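Local coordinates for glycosyl transferase, group 1 family protein (Staphylococcus aureus, PDB 4WAD) that is a group 1 glycosyltransferase of the GT-B clan that holds uridine-diphosphate-N-acetylglucosamine in a cleft between two Rossmann-like domains, at residues Y250-V255 against G283-T288; H258-D263 against S405-Q410; V326-R331 against V401-Q406. One frame throughout, in Å; residues are numbered along the deposited sequence.

Two of the three contacts are buried and one lies at the surface. Contacts 1 and 3 each join neighbouring parallel elements within one sheet, a different sheet in each case, with backbone bonds and branched apolar side chains, although contact 3 adds a histidine bonded to a carbonyl. Contact 2 joins no strands: it sets a loop that follows strand 248-252 against a loop that follows strand 400-401, through one tyrosine and its aromatic partner. The same loops tie it to the others. Ser405 and Gln406 belong to both contacts 2 and 3, while Leu287 of contact 1 packs on Gln410 of contact 2. All three reach uridine-diphosphate-N-acetylglucosamine, which is met mainly by the loops that follow the strands.

Contact 1 of 3, residues Y250-V255 against G283-T288; sequences YGVIHV and GVIVLT. With UD1 (uridine-diphosphate-N-acetylglucosamine), chain B.
Val252 and Ile285 pair as neighbours in a parallel sheet, with CA atoms 4.6 Å apart, and the bonds on either side of this pair define the contact. Ile285 N donates to Gly251 O at 2.7 Å in a nearly straight bond (166° at the hydrogen), and Ile285 O in turn takes a weak bond from Ile253 N at 3.0 Å. The two short strand axes are turned 30° from each other. On the face to which Val252 and Ile285 point, CG2 of Val252 rests on CB of Ile285. CG1 of Ile285 stands beside its own backbone N, and a bend at chi2 (78°) then swings CD1 back to CD1 of the Tyr250 ring, 3.6 Å away. Val284 points to the other face, and its CG1 meets CD1 of Ile253 obliquely, also at 3.6 Å. Beyond the strand ends the chains become a binding surface. Leu287 sends CD1 to the carbonyl of Ile253 and CD2 to O7' of the bound uridine-diphosphate-N-acetylglucosamine (3.6 Å), whose methyl C8' meets the edge of the His254 ring. Asp231 bonds NE2 of that ring and helps fix its rotation, while Gln248 holds the hydroxyl of Tyr250. Strands 248-252 and 284-286 flank helix 269-276 in sequence and form with it a beta-alpha-beta unit of the N-terminal Rossmann-like sheet: this helix covers Ile253 and Val284, strand 226-230 adjoins Tyr250 and Val252, and helix 289-296, capped by Thr288, packs on Val286.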
loop_
_atom_site.group_PDB
_atom_site.type_symbol
_atom_site.label_atom_id
_atom_site.label_comp_id
_atom_site.label_asym_id
_atom_site.label_seq_id
_atom_site.Cartn_x
_atom_site.Cartn_y
_atom_site.Cartn_z
ATOM N N TYR A 250 -25.608 -31.506 -22.865
ATOM C CA TYR A 250 -24.623 -32.006 -23.815
ATOM C C TYR A 250 -23.413 -31.079 -23.876
ATOM O O TYR A 250 -23.529 -29.920 -24.278
ATOM C CB TYR A 250 -25.253 -32.165 -25.206
ATOM C CG TYR A 250 -26.331 -33.227 -25.269
ATOM C CD1 TYR A 250 -26.002 -34.569 -25.401
ATOM C CD2 TYR A 250 -27.675 -32.887 -25.201
ATOM C CE1 TYR A 250 -26.983 -35.545 -25.457
ATOM C CE2 TYR A 250 -28.661 -33.856 -25.257
ATOM C CZ TYR A 250 -28.310 -35.182 -25.384
ATOM O OH TYR A 250 -29.289 -36.146 -25.441
ATOM N N GLY A 251 -22.255 -31.585 -23.460
ATOM C CA GLY A 251 -21.029 -30.814 -23.543
ATOM C C GLY A 251 -20.332 -31.040 -24.870
ATOM O O GLY A 251 -20.013 -32.174 -25.225
ATOM N N VAL A 252 -20.097 -29.960 -25.606
ATOM C CA VAL A 252 -19.441 -30.056 -26.902
ATOM C C VAL A 252 -18.002 -29.554 -26.823
ATOM O O VAL A 252 -17.757 -28.350 -26.710
ATOM C CB VAL A 252 -20.211 -29.264 -27.976
ATOM C CG1 VAL A 252 -19.449 -29.266 -29.289
ATOM C CG2 VAL A 252 -21.593 -29.854 -28.167
ATOM N N ILE A 253 -17.055 -30.487 -26.870
ATOM C CA ILE A 253 -15.637 -30.145 -26.888
ATOM C C ILE A 253 -15.217 -29.797 -28.309
ATOM O O ILE A 253 -15.439 -30.574 -29.235
ATOM C CB ILE A 253 -14.761 -31.296 -26.352
ATOM C CG1 ILE A 253 -15.136 -31.616 -24.905
ATOM C CG2 ILE A 253 -13.282 -30.939 -26.441
ATOM C CD1 ILE A 253 -14.330 -32.746 -24.297
ATOM N N HIS A 254 -14.615 -28.626 -28.476
ATOM C CA HIS A 254 -14.257 -28.143 -29.803
ATOM C C HIS A 254 -12.794 -28.402 -30.142
ATOM O O HIS A 254 -12.431 -28.461 -31.314
ATOM C CB HIS A 254 -14.565 -26.647 -29.920
ATOM C CG HIS A 254 -16.027 -26.335 -30.024
ATOM N ND1 HIS A 254 -16.563 -25.629 -31.078
ATOM C CD2 HIS A 254 -17.064 -26.635 -29.207
ATOM C CE1 HIS A 254 -17.867 -25.508 -30.909
ATOM N NE2 HIS A 254 -18.198 -26.107 -29.780
ATOM N N VAL A 255 -11.957 -28.569 -29.123
ATOM C CA VAL A 255 -10.513 -28.623 -29.335
ATOM C C VAL A 255 -9.896 -29.985 -29.028
ATOM O O VAL A 255 -10.583 -30.913 -28.596
ATOM C CB VAL A 255 -9.800 -27.564 -28.474
ATOM C CG1 VAL A 255 -10.332 -26.178 -28.799
ATOM C CG2 VAL A 255 -9.990 -27.872 -26.996
ATOM N N GLY A 283 -23.975 -36.933 -22.298
ATOM C CA GLY A 283 -22.914 -37.280 -23.226
ATOM C C GLY A 283 -22.129 -36.100 -23.764
ATOM O O GLY A 283 -22.695 -35.056 -24.097
ATOM N N VAL A 284 -20.812 -36.273 -23.855
ATOM C CA VAL A 284 -19.935 -35.264 -24.434
ATOM C C VAL A 284 -19.863 -35.466 -25.946
ATOM O O VAL A 284 -19.831 -36.602 -26.419
ATOM C CB VAL A 284 -18.522 -35.327 -23.821
ATOM C CG1 VAL A 284 -17.626 -34.255 -24.421
ATOM C CG2 VAL A 284 -18.595 -35.164 -22.316
ATOM N N ILE A 285 -19.852 -34.374 -26.703
ATOM C CA ILE A 285 -19.830 -34.473 -28.159
ATOM C C ILE A 285 -18.524 -33.919 -28.725
ATOM O O ILE A 285 -18.174 -32.762 -28.482
ATOM C CB ILE A 285 -21.031 -33.729 -28.801
ATOM C CG1 ILE A 285 -22.306 -34.571 -28.709
ATOM C CG2 ILE A 285 -20.764 -33.419 -30.262
ATOM C CD1 ILE A 285 -22.966 -34.562 -27.352
ATOM N N VAL A 286 -17.796 -34.756 -29.462
ATOM C CA VAL A 286 -16.580 -34.325 -30.148
ATOM C C VAL A 286 -16.909 -34.036 -31.610
ATOM O O VAL A 286 -18.067 -33.783 -31.942
ATOM C CB VAL A 286 -15.459 -35.379 -30.042
ATOM C CG1 VAL A 286 -14.977 -35.496 -28.605
ATOM C CG2 VAL A 286 -15.945 -36.730 -30.535
ATOM N N LEU A 287 -15.908 -34.071 -32.483
ATOM C CA LEU A 287 -16.127 -33.723 -33.882
ATOM C C LEU A 287 -15.638 -34.827 -34.817
ATOM O O LEU A 287 -16.266 -35.116 -35.838
ATOM C CB LEU A 287 -15.431 -32.401 -34.224
ATOM C CG LEU A 287 -15.665 -31.191 -33.315
ATOM C CD1 LEU A 287 -14.624 -31.139 -32.209
ATOM C CD2 LEU A 287 -15.655 -29.892 -34.109
ATOM N N THR A 288 -14.511 -35.437 -34.463
ATOM C CA THR A 288 -13.953 -36.535 -35.242
ATOM C C THR A 288 -14.199 -37.857 -34.530
ATOM O O THR A 288 -14.161 -37.919 -33.299
ATOM C CB THR A 288 -12.437 -36.358 -35.475
ATOM O OG1 THR A 288 -11.718 -36.854 -34.339
ATOM C CG2 THR A 288 -12.095 -34.891 -35.698
HETATM C "C1'" UD1 B . -10.937 -23.630 -33.844
HETATM C "C2'" UD1 B . -11.716 -24.944 -33.698
HETATM C "C3'" UD1 B . -11.171 -25.817 -32.578
HETATM C "C4'" UD1 B . -9.662 -25.939 -32.694
HETATM C "C5'" UD1 B . -9.066 -24.545 -32.600
HETATM C "C6'" UD1 B . -7.542 -24.606 -32.561
HETATM C "C7'" UD1 B . -14.059 -25.624 -33.907
HETATM C "C8'" UD1 B . -15.479 -25.154 -34.006
HETATM N "N2'" UD1 B . -13.149 -24.721 -33.525
HETATM O "O1'" UD1 B . -11.377 -22.639 -32.918
HETATM O "O3'" UD1 B . -11.755 -27.106 -32.728
HETATM O "O4'" UD1 B . -9.142 -26.800 -31.674
HETATM O "O5'" UD1 B . -9.510 -23.809 -33.743
HETATM O "O6'" UD1 B . -6.974 -23.425 -33.140
HETATM O "O7'" UD1 B . -13.761 -26.774 -34.175
HETATM N N1 UD1 B . -11.526 -15.148 -38.691
HETATM C C2 UD1 B . -12.196 -14.043 -39.264
HETATM N N3 UD1 B . -11.501 -13.011 -39.757
HETATM C C4 UD1 B . -10.165 -13.007 -39.718
HETATM C C5 UD1 B . -9.482 -14.085 -39.160
HETATM C C6 UD1 B . -10.189 -15.164 -38.642
HETATM O O2 UD1 B . -13.446 -14.023 -39.309
HETATM O O4 UD1 B . -9.528 -12.035 -40.182
HETATM C C1B UD1 B . -12.288 -16.278 -38.151
HETATM C C2B UD1 B . -12.782 -17.189 -39.262
HETATM O "O2'" UD1 B . -14.132 -16.870 -39.615
HETATM C C3B UD1 B . -12.695 -18.589 -38.684
HETATM C C4B UD1 B . -11.736 -18.477 -37.512
HETATM O O4B UD1 B . -11.451 -17.089 -37.322
HETATM O O3B UD1 B . -13.974 -19.017 -38.204
HETATM C C5B UD1 B . -10.451 -19.229 -37.810
HETATM O O5B UD1 B . -10.539 -20.555 -37.301
HETATM P PA UD1 B . -9.920 -20.890 -35.854
HETATM O O1A UD1 B . -9.175 -22.196 -35.989
HETATM O O2A UD1 B . -9.193 -19.656 -35.380
HETATM O O3A UD1 B . -11.221 -21.101 -34.919
HETATM P PB UD1 B . -11.152 -21.093 -33.305
HETATM O O1B UD1 B . -9.761 -20.701 -32.872
HETATM O O2B UD1 B . -12.338 -20.319 -32.786
#

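Contact 2 of 3, residues H258-D263 against S405-Q410; sequences HENFDD and SQYEGQ. With UD1 (uridine-diphosphate-N-acetylglucosamine), chain B.
Tyr407 drives its ring into the type II beta turn formed by Glu259 to Asp262, and in doing so links the loops of the two Rossmann-like domains of the GT-B fold across their cleft. The tight part is built round this ring, which is sent toward the turn by CG standing beside its own backbone N, anti to the carbonyl carbon. Its hydroxyl accepts the backbone N-H of Phe261, with N and OH 2.6 Å apart and 150° at the hydrogen. The middle of the turn lies over one face: Asn260 CA makes a CH-pi contact, 4.1 Å from the ring centroid, and Asn260 OD1 stands above the rim on the same side. Gln406 CB lies against the opposite face, offset toward the rim. Toward solvent the packing is sparser. Phe261 is exposed, yet its ring completes a T-shaped stack in which the CE2 edge of Tyr407 points at the Phe261 face, with planes at 84° and centroids 5.4 Å apart. Beside it the extended Gln406 chain brings only OE1 near Phe261 CE1, at 3.6 Å, and Arg337, in the loop before helix 339-349, touches both side chains. Further along, Asp262 turns its carboxylate to Thr264, and Lys268 bonds the carbonyl of His258 and, weakly, Asn260 OD1. The 405-410 loop also runs on to the ligand: Gly409 N comes within 3.1 Å of O4' of uridine-diphosphate-N-acetylglucosamine. Within this loop, Ser405 OG, also bonded to Thr335 O, donates to Tyr407 O at 2.6 Å, approaching from 59° out of the carbonyl plane.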
loop_
_atom_site.group_PDB
_atom_site.type_symbol
_atom_site.label_atom_id
_atom_site.label_comp_id
_atom_site.label_asym_id
_atom_site.label_seq_id
_atom_site.Cartn_x
_atom_site.Cartn_y
_atom_site.Cartn_z
ATOM N N HIS A 258 -5.598 -32.718 -25.741
ATOM C CA HIS A 258 -4.201 -32.963 -25.405
ATOM C C HIS A 258 -3.502 -31.651 -25.086
ATOM O O HIS A 258 -3.682 -30.660 -25.799
ATOM C CB HIS A 258 -3.488 -33.680 -26.552
ATOM C CG HIS A 258 -3.875 -35.118 -26.699
ATOM N ND1 HIS A 258 -4.145 -35.695 -27.922
ATOM C CD2 HIS A 258 -4.026 -36.100 -25.779
ATOM C CE1 HIS A 258 -4.452 -36.967 -27.747
ATOM N NE2 HIS A 258 -4.386 -37.239 -26.456
ATOM N N GLU A 259 -2.715 -31.645 -24.014
ATOM C CA GLU A 259 -1.968 -30.456 -23.613
ATOM C C GLU A 259 -1.066 -29.986 -24.742
ATOM O O GLU A 259 -0.408 -30.797 -25.394
ATOM C CB GLU A 259 -1.130 -30.730 -22.360
ATOM C CG GLU A 259 -1.587 -29.993 -21.108
ATOM C CD GLU A 259 -1.920 -28.535 -21.356
ATOM O OE1 GLU A 259 -1.171 -27.858 -22.092
ATOM O OE2 GLU A 259 -2.940 -28.064 -20.809
ATOM N N ASN A 260 -1.043 -28.677 -24.976
ATOM C CA ASN A 260 -0.238 -28.118 -26.052
ATOM C C ASN A 260 1.258 -28.257 -25.772
ATOM O O ASN A 260 1.738 -27.849 -24.714
ATOM C CB ASN A 260 -0.596 -26.646 -26.281
ATOM C CG ASN A 260 -2.057 -26.449 -26.640
ATOM O OD1 ASN A 260 -2.761 -27.402 -26.971
ATOM N ND2 ASN A 260 -2.518 -25.204 -26.579
ATOM N N PHE A 261 1.975 -28.849 -26.726
ATOM C CA PHE A 261 3.428 -29.001 -26.665
ATOM C C PHE A 261 3.893 -29.799 -25.442
ATOM O O PHE A 261 4.938 -29.507 -24.856
ATOM C CB PHE A 261 4.096 -27.625 -26.691
ATOM C CG PHE A 261 3.505 -26.691 -27.709
ATOM C CD1 PHE A 261 3.805 -26.831 -29.054
ATOM C CD2 PHE A 261 2.635 -25.683 -27.321
ATOM C CE1 PHE A 261 3.256 -25.978 -29.992
ATOM C CE2 PHE A 261 2.080 -24.827 -28.254
ATOM C CZ PHE A 261 2.392 -24.974 -29.592
ATOM N N ASP A 262 3.118 -30.816 -25.075
ATOM C CA ASP A 262 3.495 -31.719 -23.993
ATOM C C ASP A 262 3.448 -33.172 -24.455
ATOM O O ASP A 262 2.410 -33.658 -24.907
ATOM C CB ASP A 262 2.585 -31.528 -22.780
ATOM C CG ASP A 262 2.957 -32.441 -21.627
ATOM O OD1 ASP A 262 4.153 -32.779 -21.498
ATOM O OD2 ASP A 262 2.055 -32.820 -20.852
ATOM N N ASP A 263 4.583 -33.855 -24.333
ATOM C CA ASP A 263 4.706 -35.244 -24.762
ATOM C C ASP A 263 4.526 -36.208 -23.589
ATOM O O ASP A 263 4.897 -37.380 -23.675
ATOM C CB ASP A 263 6.068 -35.478 -25.424
ATOM C CG ASP A 263 6.245 -34.681 -26.703
ATOM O OD1 ASP A 263 5.720 -33.549 -26.783
ATOM O OD2 ASP A 263 6.922 -35.181 -27.628
ATOM N N SER A 405 -1.092 -26.273 -37.938
ATOM C CA SER A 405 -1.340 -26.387 -36.506
ATOM C C SER A 405 -0.821 -27.734 -36.040
ATOM O O SER A 405 -0.601 -28.629 -36.852
ATOM C CB SER A 405 -2.833 -26.248 -36.183
ATOM O OG SER A 405 -3.094 -26.567 -34.829
ATOM N N GLN A 406 -0.606 -27.875 -34.739
ATOM C CA GLN A 406 -0.322 -29.186 -34.173
ATOM C C GLN A 406 -1.537 -29.649 -33.390
ATOM O O GLN A 406 -1.593 -30.787 -32.926
ATOM C CB GLN A 406 0.922 -29.159 -33.279
ATOM C CG GLN A 406 2.243 -29.283 -34.029
ATOM C CD GLN A 406 3.435 -29.446 -33.099
ATOM O OE1 GLN A 406 3.417 -28.980 -31.959
ATOM N NE2 GLN A 406 4.478 -30.109 -33.585
ATOM N N TYR A 407 -2.514 -28.755 -33.249
ATOM C CA TYR A 407 -3.715 -29.041 -32.472
ATOM C C TYR A 407 -4.952 -28.376 -33.075
ATOM O O TYR A 407 -5.009 -27.152 -33.202
ATOM C CB TYR A 407 -3.524 -28.586 -31.020
ATOM C CG TYR A 407 -2.189 -28.996 -30.437
ATOM C CD1 TYR A 407 -2.004 -30.263 -29.905
ATOM C CD2 TYR A 407 -1.109 -28.121 -30.439
ATOM C CE1 TYR A 407 -0.787 -30.647 -29.384
ATOM C CE2 TYR A 407 0.113 -28.495 -29.918
ATOM C CZ TYR A 407 0.267 -29.759 -29.392
ATOM O OH TYR A 407 1.480 -30.139 -28.873
ATOM N N GLU A 408 -5.937 -29.192 -33.447
ATOM C CA GLU A 408 -7.207 -28.699 -33.983
ATOM C C GLU A 408 -8.364 -29.618 -33.600
ATOM O O GLU A 408 -8.148 -30.767 -33.218
ATOM C CB GLU A 408 -7.145 -28.573 -35.511
ATOM C CG GLU A 408 -6.354 -27.381 -36.029
ATOM C CD GLU A 408 -7.205 -26.134 -36.170
ATOM O OE1 GLU A 408 -8.447 -26.253 -36.138
ATOM O OE2 GLU A 408 -6.629 -25.037 -36.318
ATOM N N GLY A 409 -9.587 -29.106 -33.700
ATOM C CA GLY A 409 -10.773 -29.932 -33.547
ATOM C C GLY A 409 -11.114 -30.506 -34.906
ATOM O O GLY A 409 -11.319 -31.712 -35.051
ATOM N N GLN A 410 -11.191 -29.624 -35.901
ATOM C CA GLN A 410 -11.091 -30.026 -37.303
ATOM C C GLN A 410 -10.669 -28.853 -38.198
ATOM O O GLN A 410 -9.597 -28.282 -37.986
ATOM C CB GLN A 410 -12.391 -30.677 -37.796
ATOM C CG GLN A 410 -13.693 -30.056 -37.340
ATOM C CD GLN A 410 -14.888 -30.904 -37.745
ATOM O OE1 GLN A 410 -15.029 -32.047 -37.308
ATOM N NE2 GLN A 410 -15.748 -30.353 -38.591
HETATM C "C1'" UD1 B . -10.937 -23.630 -33.844
HETATM C "C2'" UD1 B . -11.716 -24.944 -33.698
HETATM C "C3'" UD1 B . -11.171 -25.817 -32.578
HETATM C "C4'" UD1 B . -9.662 -25.939 -32.694
HETATM C "C5'" UD1 B . -9.066 -24.545 -32.600
HETATM C "C6'" UD1 B . -7.542 -24.606 -32.561
HETATM C "C7'" UD1 B . -14.059 -25.624 -33.907
HETATM C "C8'" UD1 B . -15.479 -25.154 -34.006
HETATM N "N2'" UD1 B . -13.149 -24.721 -33.525
HETATM O "O1'" UD1 B . -11.377 -22.639 -32.918
HETATM O "O3'" UD1 B . -11.755 -27.106 -32.728
HETATM O "O4'" UD1 B . -9.142 -26.800 -31.674
HETATM O "O5'" UD1 B . -9.510 -23.809 -33.743
HETATM O "O6'" UD1 B . -6.974 -23.425 -33.140
HETATM O "O7'" UD1 B . -13.761 -26.774 -34.175
HETATM N N1 UD1 B . -11.526 -15.148 -38.691
HETATM C C2 UD1 B . -12.196 -14.043 -39.264
HETATM N N3 UD1 B . -11.501 -13.011 -39.757
HETATM C C4 UD1 B . -10.165 -13.007 -39.718
HETATM C C5 UD1 B . -9.482 -14.085 -39.160
HETATM C C6 UD1 B . -10.189 -15.164 -38.642
HETATM O O2 UD1 B . -13.446 -14.023 -39.309
HETATM O O4 UD1 B . -9.528 -12.035 -40.182
HETATM C C1B UD1 B . -12.288 -16.278 -38.151
HETATM C C2B UD1 B . -12.782 -17.189 -39.262
HETATM O "O2'" UD1 B . -14.132 -16.870 -39.615
HETATM C C3B UD1 B . -12.695 -18.589 -38.684
HETATM C C4B UD1 B . -11.736 -18.477 -37.512
HETATM O O4B UD1 B . -11.451 -17.089 -37.322
HETATM O O3B UD1 B . -13.974 -19.017 -38.204
HETATM C C5B UD1 B . -10.451 -19.229 -37.810
HETATM O O5B UD1 B . -10.539 -20.555 -37.301
HETATM P PA UD1 B . -9.920 -20.890 -35.854
HETATM O O1A UD1 B . -9.175 -22.196 -35.989
HETATM O O2A UD1 B . -9.193 -19.656 -35.380
HETATM O O3A UD1 B . -11.221 -21.101 -34.919
HETATM P PB UD1 B . -11.152 -21.093 -33.305
HETATM O O1B UD1 B . -9.761 -20.701 -32.872
HETATM O O2B UD1 B . -12.338 -20.319 -32.786
#

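Contact 3 of 3, residues V326-R331 against V401-Q406; sequences VGHISR and VVSTSQ. With UD1 (uridine-diphosphate-N-acetylglucosamine), chain B.
His328 presents the edge of its imidazole to Val402 and Ser403: ND1 points nearly straight at Val402 O (167°) as a hydrogen-bond donor, although the modelled 2.4 Å is doubtful at this resolution, and Ser403 OG and CB lie close to the ring plane near CE1. With CG anti to its backbone N (chi1 -178°), the ring swings across to the neighbouring chain, and its side chain also touches Ile359 of strand 356-360. Val402 O has a second donor in Ser403 OG, 2.6 Å away and 39° above the carbonyl plane. The Arg331 guanidinium approaches O1B of uridine-diphosphate-N-acetylglucosamine obliquely, its NH2 at 3.8 Å, too long to count as a bond, while Ile329 CG2 lies 3.4 Å from the uracil O4. The backbones pair next to the imidazole: Val402 N donates to Gly327 O at 3.0 Å, and Val326 CG1 crosses Val402 CG2 at about a right angle, 3.7 Å apart. Gly327 and Val401 form the parallel bridge by which strand 400-401 joins 325-329. Such a parallel sheet, with loops at its strand ends lining a nucleotide site, is characteristic of Rossmann-like domains, here the C-terminal one of a GT-B glycosyltransferase.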
loop_
_atom_site.group_PDB
_atom_site.type_symbol
_atom_site.label_atom_id
_atom_site.label_comp_id
_atom_site.label_asym_id
_atom_site.label_seq_id
_atom_site.Cartn_x
_atom_site.Cartn_y
_atom_site.Cartn_z
ATOM N N VAL A 326 -0.878 -15.473 -52.159
ATOM C CA VAL A 326 -1.110 -16.506 -51.162
ATOM C C VAL A 326 -1.534 -15.800 -49.879
ATOM O O VAL A 326 -0.990 -14.755 -49.542
ATOM C CB VAL A 326 0.151 -17.372 -50.935
ATOM C CG1 VAL A 326 -0.031 -18.302 -49.747
ATOM C CG2 VAL A 326 0.488 -18.162 -52.189
ATOM N N GLY A 327 -2.522 -16.340 -49.177
ATOM C CA GLY A 327 -2.992 -15.683 -47.973
ATOM C C GLY A 327 -3.095 -16.597 -46.770
ATOM O O GLY A 327 -3.310 -17.801 -46.905
ATOM N N HIS A 328 -2.920 -16.022 -45.586
ATOM C CA HIS A 328 -3.223 -16.729 -44.351
ATOM C C HIS A 328 -4.088 -15.844 -43.469
ATOM O O HIS A 328 -3.579 -15.017 -42.711
ATOM C CB HIS A 328 -1.952 -17.139 -43.608
ATOM C CG HIS A 328 -2.213 -17.911 -42.350
ATOM N ND1 HIS A 328 -2.713 -19.196 -42.354
ATOM C CD2 HIS A 328 -2.040 -17.582 -41.047
ATOM C CE1 HIS A 328 -2.837 -19.625 -41.112
ATOM N NE2 HIS A 328 -2.435 -18.665 -40.298
ATOM N N ILE A 329 -5.400 -16.017 -43.586
ATOM C CA ILE A 329 -6.348 -15.291 -42.754
ATOM C C ILE A 329 -6.683 -16.111 -41.513
ATOM O O ILE A 329 -7.349 -17.145 -41.599
ATOM C CB ILE A 329 -7.635 -14.958 -43.524
ATOM C CG1 ILE A 329 -7.306 -14.176 -44.797
ATOM C CG2 ILE A 329 -8.591 -14.165 -42.651
ATOM C CD1 ILE A 329 -8.525 -13.759 -45.586
ATOM N N SER A 330 -6.219 -15.642 -40.360
ATOM C CA SER A 330 -6.304 -16.413 -39.125
ATOM C C SER A 330 -6.043 -15.537 -37.912
ATOM O O SER A 330 -5.649 -14.379 -38.051
ATOM C CB SER A 330 -5.302 -17.568 -39.158
ATOM O OG SER A 330 -4.835 -17.871 -37.854
ATOM N N ARG A 331 -6.256 -16.085 -36.720
ATOM C CA ARG A 331 -5.864 -15.375 -35.513
ATOM C C ARG A 331 -4.547 -15.945 -34.996
ATOM O O ARG A 331 -4.417 -17.149 -34.776
ATOM C CB ARG A 331 -6.956 -15.438 -34.442
ATOM C CG ARG A 331 -7.333 -14.055 -33.912
ATOM C CD ARG A 331 -8.524 -14.077 -32.975
ATOM N NE ARG A 331 -8.513 -15.242 -32.098
ATOM C CZ ARG A 331 -9.435 -16.197 -32.119
ATOM N NH1 ARG A 331 -10.448 -16.122 -32.971
ATOM N NH2 ARG A 331 -9.349 -17.225 -31.289
ATOM N N VAL A 401 -5.150 -20.597 -50.097
ATOM C CA VAL A 401 -4.937 -20.194 -48.713
ATOM C C VAL A 401 -3.996 -21.204 -48.052
ATOM O O VAL A 401 -3.846 -22.321 -48.540
ATOM C CB VAL A 401 -6.273 -20.096 -47.948
ATOM C CG1 VAL A 401 -6.122 -19.248 -46.697
ATOM C CG2 VAL A 401 -7.340 -19.495 -48.844
ATOM N N VAL A 402 -3.339 -20.805 -46.966
ATOM C CA VAL A 402 -2.394 -21.688 -46.286
ATOM C C VAL A 402 -2.604 -21.653 -44.776
ATOM O O VAL A 402 -3.016 -20.631 -44.224
ATOM C CB VAL A 402 -0.928 -21.309 -46.604
ATOM C CG1 VAL A 402 -0.555 -21.734 -48.018
ATOM C CG2 VAL A 402 -0.712 -19.817 -46.413
ATOM N N SER A 403 -2.325 -22.773 -44.114
ATOM C CA SER A 403 -2.482 -22.873 -42.665
ATOM C C SER A 403 -1.763 -24.094 -42.113
ATOM O O SER A 403 -1.452 -25.030 -42.849
ATOM C CB SER A 403 -3.965 -22.935 -42.281
ATOM O OG SER A 403 -4.618 -21.702 -42.525
ATOM N N THR A 404 -1.496 -24.072 -40.812
ATOM C CA THR A 404 -0.989 -25.245 -40.113
ATOM C C THR A 404 -1.333 -25.168 -38.635
ATOM O O THR A 404 -1.802 -24.138 -38.149
ATOM C CB THR A 404 0.534 -25.406 -40.257
ATOM O OG1 THR A 404 0.997 -26.365 -39.297
ATOM C CG2 THR A 404 1.232 -24.093 -39.998
ATOM N N SER A 405 -1.092 -26.273 -37.938
ATOM C CA SER A 405 -1.340 -26.387 -36.506
ATOM C C SER A 405 -0.821 -27.734 -36.040
ATOM O O SER A 405 -0.601 -28.629 -36.852
ATOM C CB SER A 405 -2.833 -26.248 -36.183
ATOM O OG SER A 405 -3.094 -26.567 -34.829
ATOM N N GLN A 406 -0.606 -27.875 -34.739
ATOM C CA GLN A 406 -0.322 -29.186 -34.173
ATOM C C GLN A 406 -1.537 -29.649 -33.390
ATOM O O GLN A 406 -1.593 -30.787 -32.926
ATOM C CB GLN A 406 0.922 -29.159 -33.279
ATOM C CG GLN A 406 2.243 -29.283 -34.029
ATOM C CD GLN A 406 3.435 -29.446 -33.099
ATOM O OE1 GLN A 406 3.417 -28.980 -31.959
ATOM N NE2 GLN A 406 4.478 -30.109 -33.585
HETATM C "C1'" UD1 B . -10.937 -23.630 -33.844
HETATM C "C2'" UD1 B . -11.716 -24.944 -33.698
HETATM C "C3'" UD1 B . -11.171 -25.817 -32.578
HETATM C "C4'" UD1 B . -9.662 -25.939 -32.694
HETATM C "C5'" UD1 B . -9.066 -24.545 -32.600
HETATM C "C6'" UD1 B . -7.542 -24.606 -32.561
HETATM C "C7'" UD1 B . -14.059 -25.624 -33.907
HETATM C "C8'" UD1 B . -15.479 -25.154 -34.006
HETATM N "N2'" UD1 B . -13.149 -24.721 -33.525
HETATM O "O1'" UD1 B . -11.377 -22.639 -32.918
HETATM O "O3'" UD1 B . -11.755 -27.106 -32.728
HETATM O "O4'" UD1 B . -9.142 -26.800 -31.674
HETATM O "O5'" UD1 B . -9.510 -23.809 -33.743
HETATM O "O6'" UD1 B . -6.974 -23.425 -33.140
HETATM O "O7'" UD1 B . -13.761 -26.774 -34.175
HETATM N N1 UD1 B . -11.526 -15.148 -38.691
HETATM C C2 UD1 B . -12.196 -14.043 -39.264
HETATM N N3 UD1 B . -11.501 -13.011 -39.757
HETATM C C4 UD1 B . -10.165 -13.007 -39.718
HETATM C C5 UD1 B . -9.482 -14.085 -39.160
HETATM C C6 UD1 B . -10.189 -15.164 -38.642
HETATM O O2 UD1 B . -13.446 -14.023 -39.309
HETATM O O4 UD1 B . -9.528 -12.035 -40.182
HETATM C C1B UD1 B . -12.288 -16.278 -38.151
HETATM C C2B UD1 B . -12.782 -17.189 -39.262
HETATM O "O2'" UD1 B . -14.132 -16.870 -39.615
HETATM C C3B UD1 B . -12.695 -18.589 -38.684
HETATM C C4B UD1 B . -11.736 -18.477 -37.512
HETATM O O4B UD1 B . -11.451 -17.089 -37.322
HETATM O O3B UD1 B . -13.974 -19.017 -38.204
HETATM C C5B UD1 B . -10.451 -19.229 -37.810
HETATM O O5B UD1 B . -10.539 -20.555 -37.301
HETATM P PA UD1 B . -9.920 -20.890 -35.854
HETATM O O1A UD1 B . -9.175 -22.196 -35.989
HETATM O O2A UD1 B . -9.193 -19.656 -35.380
HETATM O O3A UD1 B . -11.221 -21.101 -34.919
HETATM P PB UD1 B . -11.152 -21.093 -33.305
HETATM O O1B UD1 B . -9.761 -20.701 -32.872
HETATM O O2B UD1 B . -12.338 -20.319 -32.786
#